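DNA repair protein RAD7 (Saccharomyces cerevisiae, PDB 5ZB2) takes part in global genome nucleotide excision repair as a component of the GGR complex, binding Elc1, with a leucine-rich repeat domain in the part crystallised. Local coordinates at residues Glu274-Ser285 and Ser300-Ala311. Numbering follows the deposited sequence.
Sequences EESDQITTDSLS and SFRRCLQLGDMA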
loop_
_atom_site.group_PDB
_atom_site.type_symbol
_atom_site.label_atom_id
_atom_site.label_comp_id
_atom_site.label_asym_id
_atom_site.label_seq_id
_atom_site.Cartn_x
_atom_site.Cartn_y
_atom_site.Cartn_z
ATOM N N GLU A 274 37.151 8.637 -17.576
ATOM C CA GLU A 274 37.319 7.334 -18.203
ATOM C C GLU A 274 36.916 7.361 -19.676
ATOM O O GLU A 274 35.982 8.063 -20.068
ATOM C CB GLU A 274 36.503 6.291 -17.441
ATOM C CG GLU A 274 36.886 6.190 -15.969
ATOM C CD GLU A 274 36.152 5.073 -15.245
ATOM O OE1 GLU A 274 35.285 4.423 -15.868
ATOM O OE2 GLU A 274 36.445 4.845 -14.054
ATOM N N GLU A 275 37.652 6.599 -20.491
ATOM C CA GLU A 275 37.363 6.365 -21.907
ATOM C C GLU A 275 37.576 7.595 -22.788
ATOM O O GLU A 275 37.007 7.676 -23.880
ATOM C CB GLU A 275 35.934 5.834 -22.104
ATOM C CG GLU A 275 35.753 4.384 -21.666
ATOM C CD GLU A 275 34.361 3.851 -21.950
ATOM O OE1 GLU A 275 33.611 4.497 -22.715
ATOM O OE2 GLU A 275 34.016 2.785 -21.407
ATOM N N SER A 276 38.404 8.549 -22.367
ATOM C CA SER A 276 38.696 9.739 -23.174
ATOM C C SER A 276 39.988 9.489 -23.947
ATOM O O SER A 276 41.082 9.876 -23.536
ATOM C CB SER A 276 38.793 10.977 -22.290
ATOM O OG SER A 276 37.542 11.270 -21.686
ATOM N N ASP A 277 39.844 8.831 -25.100
ATOM C CA ASP A 277 40.982 8.439 -25.922
ATOM C C ASP A 277 41.590 9.592 -26.713
ATOM O O ASP A 277 42.560 9.367 -27.447
ATOM C CB ASP A 277 40.568 7.326 -26.891
ATOM C CG ASP A 277 39.688 7.829 -28.016
ATOM O OD1 ASP A 277 38.843 8.713 -27.766
ATOM O OD2 ASP A 277 39.847 7.346 -29.157
ATOM N N GLN A 278 41.056 10.811 -26.603
ATOM C CA GLN A 278 41.640 11.962 -27.286
ATOM C C GLN A 278 42.454 12.859 -26.361
ATOM O O GLN A 278 43.214 13.698 -26.854
ATOM C CB GLN A 278 40.544 12.790 -27.968
ATOM C CG GLN A 278 39.910 12.088 -29.165
ATOM C CD GLN A 278 39.053 13.014 -30.006
ATOM O OE1 GLN A 278 39.553 13.702 -30.896
ATOM N NE2 GLN A 278 37.754 13.029 -29.734
ATOM N N ILE A 279 42.332 12.691 -25.043
ATOM C CA ILE A 279 43.123 13.470 -24.100
ATOM C C ILE A 279 44.551 12.940 -24.073
ATOM O O ILE A 279 44.780 11.729 -23.934
ATOM C CB ILE A 279 42.476 13.426 -22.708
ATOM C CG1 ILE A 279 41.091 14.084 -22.772
ATOM C CG2 ILE A 279 43.375 14.102 -21.674
ATOM C CD1 ILE A 279 40.357 14.160 -21.443
ATOM N N THR A 280 45.520 13.845 -24.190
ATOM C CA THR A 280 46.922 13.474 -24.309
ATOM C C THR A 280 47.631 13.543 -22.961
ATOM O O THR A 280 47.173 14.182 -22.012
ATOM C CB THR A 280 47.648 14.385 -25.304
ATOM O OG1 THR A 280 47.743 15.707 -24.756
ATOM C CG2 THR A 280 46.906 14.435 -26.633
ATOM N N THR A 281 48.782 12.870 -22.900
ATOM C CA THR A 281 49.645 12.958 -21.728
ATOM C C THR A 281 50.081 14.396 -21.479
ATOM O O THR A 281 50.195 14.830 -20.327
ATOM C CB THR A 281 50.867 12.063 -21.927
ATOM O OG1 THR A 281 50.434 10.739 -22.263
ATOM C CG2 THR A 281 51.727 12.022 -20.670
ATOM N N ASP A 282 50.331 15.146 -22.552
ATOM C CA ASP A 282 50.854 16.501 -22.421
ATOM C C ASP A 282 49.866 17.414 -21.707
ATOM O O ASP A 282 50.239 18.146 -20.782
ATOM C CB ASP A 282 51.193 17.048 -23.808
ATOM C CG ASP A 282 52.249 16.220 -24.517
ATOM O OD1 ASP A 282 53.200 15.773 -23.843
ATOM O OD2 ASP A 282 52.125 16.012 -25.743
ATOM N N SER A 283 48.597 17.392 -22.124
ATOM C CA SER A 283 47.627 18.316 -21.544
ATOM C C SER A 283 47.457 18.074 -20.048
ATOM O O SER A 283 47.402 19.027 -19.263
ATOM C CB SER A 283 46.285 18.202 -22.266
ATOM O OG SER A 283 45.642 16.970 -21.984
ATOM N N LEU A 284 47.389 16.807 -19.629
ATOM C CA LEU A 284 47.179 16.513 -18.214
ATOM C C LEU A 284 48.422 16.829 -17.392
ATOM O O LEU A 284 48.312 17.308 -16.256
ATOM C CB LEU A 284 46.768 15.054 -18.024
ATOM C CG LEU A 284 45.350 14.683 -18.488
ATOM C CD1 LEU A 284 45.045 13.243 -18.134
ATOM C CD2 LEU A 284 44.278 15.594 -17.894
ATOM N N SER A 285 49.611 16.575 -17.942
ATOM C CA SER A 285 50.830 16.999 -17.262
ATOM C C SER A 285 50.832 18.509 -17.078
ATOM O O SER A 285 51.115 19.018 -15.988
ATOM C CB SER A 285 52.064 16.557 -18.050
ATOM O OG SER A 285 52.186 15.148 -18.063
ATOM N N SER A 300 40.520 8.092 -11.382
ATOM C CA SER A 300 40.459 7.039 -12.389
ATOM C C SER A 300 40.735 7.608 -13.772
ATOM O O SER A 300 40.150 8.624 -14.161
ATOM C CB SER A 300 39.097 6.343 -12.393
ATOM O OG SER A 300 39.024 5.402 -13.456
ATOM N N PHE A 301 41.622 6.941 -14.508
ATOM C CA PHE A 301 41.886 7.234 -15.911
ATOM C C PHE A 301 41.611 6.013 -16.786
ATOM O O PHE A 301 42.220 5.849 -17.845
ATOM C CB PHE A 301 43.326 7.710 -16.108
ATOM C CG PHE A 301 43.674 8.949 -15.332
ATOM C CD1 PHE A 301 43.001 10.136 -15.559
ATOM C CD2 PHE A 301 44.688 8.929 -14.388
ATOM C CE1 PHE A 301 43.324 11.281 -14.848
ATOM C CE2 PHE A 301 45.018 10.072 -13.676
ATOM C CZ PHE A 301 44.335 11.246 -13.905
ATOM N N ARG A 302 40.687 5.154 -16.354
ATOM C CA ARG A 302 40.379 3.926 -17.078
ATOM C C ARG A 302 40.166 4.202 -18.560
ATOM O O ARG A 302 39.305 5.003 -18.938
ATOM C CB ARG A 302 39.133 3.263 -16.482
ATOM C CG ARG A 302 38.759 1.938 -17.146
ATOM C CD ARG A 302 37.491 1.334 -16.552
ATOM N NE ARG A 302 36.330 2.172 -16.825
ATOM C CZ ARG A 302 35.680 2.200 -17.984
ATOM N NH1 ARG A 302 36.070 1.430 -18.994
ATOM N NH2 ARG A 302 34.636 3.005 -18.136
ATOM N N ARG A 303 40.959 3.524 -19.390
ATOM C CA ARG A 303 40.830 3.557 -20.848
ATOM C C ARG A 303 41.072 4.954 -21.419
ATOM O O ARG A 303 40.520 5.313 -22.461
ATOM C CB ARG A 303 39.471 3.013 -21.302
ATOM C CG ARG A 303 39.386 1.490 -21.227
ATOM C CD ARG A 303 38.190 0.932 -21.982
ATOM N NE ARG A 303 38.205 1.298 -23.396
ATOM C CZ ARG A 303 38.994 0.743 -24.312
ATOM N NH1 ARG A 303 39.854 -0.209 -23.969
ATOM N NH2 ARG A 303 38.929 1.145 -25.573
ATOM N N CYS A 304 41.914 5.746 -20.751
ATOM C CA CYS A 304 42.493 6.945 -21.358
ATOM C C CYS A 304 43.756 6.518 -22.097
ATOM O O CYS A 304 44.885 6.692 -21.632
ATOM C CB CYS A 304 42.785 8.001 -20.304
ATOM S SG CYS A 304 41.400 9.076 -19.961
ATOM N N LEU A 305 43.545 5.966 -23.294
ATOM C CA LEU A 305 44.553 5.126 -23.931
ATOM C C LEU A 305 45.864 5.864 -24.181
ATOM O O LEU A 305 46.922 5.229 -24.266
ATOM C CB LEU A 305 43.999 4.565 -25.243
ATOM C CG LEU A 305 42.701 3.760 -25.129
ATOM C CD1 LEU A 305 42.209 3.334 -26.505
ATOM C CD2 LEU A 305 42.880 2.540 -24.225
ATOM N N GLN A 306 45.825 7.192 -24.304
ATOM C CA GLN A 306 47.033 7.934 -24.646
ATOM C C GLN A 306 47.930 8.223 -23.451
ATOM O O GLN A 306 49.103 8.558 -23.649
ATOM C CB GLN A 306 46.672 9.263 -25.308
ATOM C CG GLN A 306 46.152 9.154 -26.724
ATOM C CD GLN A 306 46.254 10.476 -27.466
ATOM O OE1 GLN A 306 47.341 11.034 -27.609
ATOM N NE2 GLN A 306 45.119 10.991 -27.924
ATOM N N LEU A 307 47.421 8.109 -22.227
ATOM C CA LEU A 307 48.118 8.671 -21.077
ATOM C C LEU A 307 49.362 7.864 -20.734
ATOM O O LEU A 307 49.318 6.631 -20.637
ATOM C CB LEU A 307 47.182 8.738 -19.874
ATOM C CG LEU A 307 45.919 9.571 -20.072
ATOM C CD1 LEU A 307 45.161 9.658 -18.756
ATOM C CD2 LEU A 307 46.220 10.965 -20.615
ATOM N N GLY A 308 50.471 8.578 -20.535
ATOM C CA GLY A 308 51.751 7.977 -20.223
ATOM C C GLY A 308 52.325 8.441 -18.897
ATOM O O GLY A 308 51.610 8.994 -18.054
ATOM N N ASP A 309 53.632 8.235 -18.717
ATOM C CA ASP A 309 54.245 8.371 -17.398
ATOM C C ASP A 309 54.055 9.771 -16.821
ATOM O O ASP A 309 53.675 9.926 -15.656
ATOM C CB ASP A 309 55.734 8.026 -17.478
ATOM C CG ASP A 309 55.983 6.574 -17.846
ATOM O OD1 ASP A 309 55.080 5.739 -17.646
ATOM O OD2 ASP A 309 57.088 6.263 -18.335
ATOM N N MET A 310 54.330 10.809 -17.616
ATOM C CA MET A 310 54.422 12.149 -17.046
ATOM C C MET A 310 53.095 12.615 -16.462
ATOM O O MET A 310 53.081 13.338 -15.458
ATOM C CB MET A 310 54.917 13.142 -18.099
ATOM C CG MET A 310 56.428 13.136 -18.289
ATOM S SD MET A 310 57.344 13.426 -16.755
ATOM C CE MET A 310 56.776 15.069 -16.322
ATOM N N ALA A 311 51.973 12.226 -17.069
ATOM C CA ALA A 311 50.677 12.562 -16.493
ATOM C C ALA A 311 50.557 12.026 -15.069
ATOM O O ALA A 311 50.119 12.741 -14.158
ATOM C CB ALA A 311 49.556 12.013 -17.373
HETATM O O HOH W 1 43.647 9.213 -23.888
HETATM O O HOH W 2 49.560 11.579 -25.163
#
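At chi1 -178° the side chain of Arg302 leaves opposite its own amide nitrogen, and a bend at chi3 turns the guanidinium edge onto Glu274; the glutamate runs extended beyond CG to meet it. NE and NH2 both close on one oxygen, with Arg302 NE 2.7 Å from Glu274 OE1, and both come from the same face of the carboxylate, whose plane stands 87° from the guanidinium. The second oxygen is used as well: Ser300 OG donates to Glu274 OE2 at 2.7 Å. Glu275 lies alongside Arg302 and adds a weak, longer salt bridge, Arg302 NH2 to Glu275 OE2 at 3.3 Å, while its backbone N donates to Arg302 O. An alanine in place of Glu274 would probably cost the guanidinium its two short bonds, leaving Glu275 as its weak partner within the two segments, and the Ser300 hydroxyl without its carboxylate mate.

Leucine-rich repeats stack their strands in parallel and fill the interior with aliphatic side chains; here polar bonds between the connecting loops join in. Gln306 NE2 donates to Asp277 O at 3.1 Å, almost straight (175°) and in its own amide plane. A water bridges Ser276 O and Ile279 O to Gln306 N, tying together three backbone groups. Further on, Thr281 OG1 accepts a weak bond from Gly308 N, the N-cap residue of helix 309-320. Inside, Leu284 CD1 fits against both methyls of Leu307, 3.6 Å from Leu307 CD2, with the two side chains crossing at about a right angle.

The contact thus joins neighbouring strand-loop-helix segments of the solenoid, from just past strand 270-272 and the last residue of strand 298-300 to helices 281-290 and 309-320, with helix 251-261, which precedes in the chain, packing on Ile279 and Leu284.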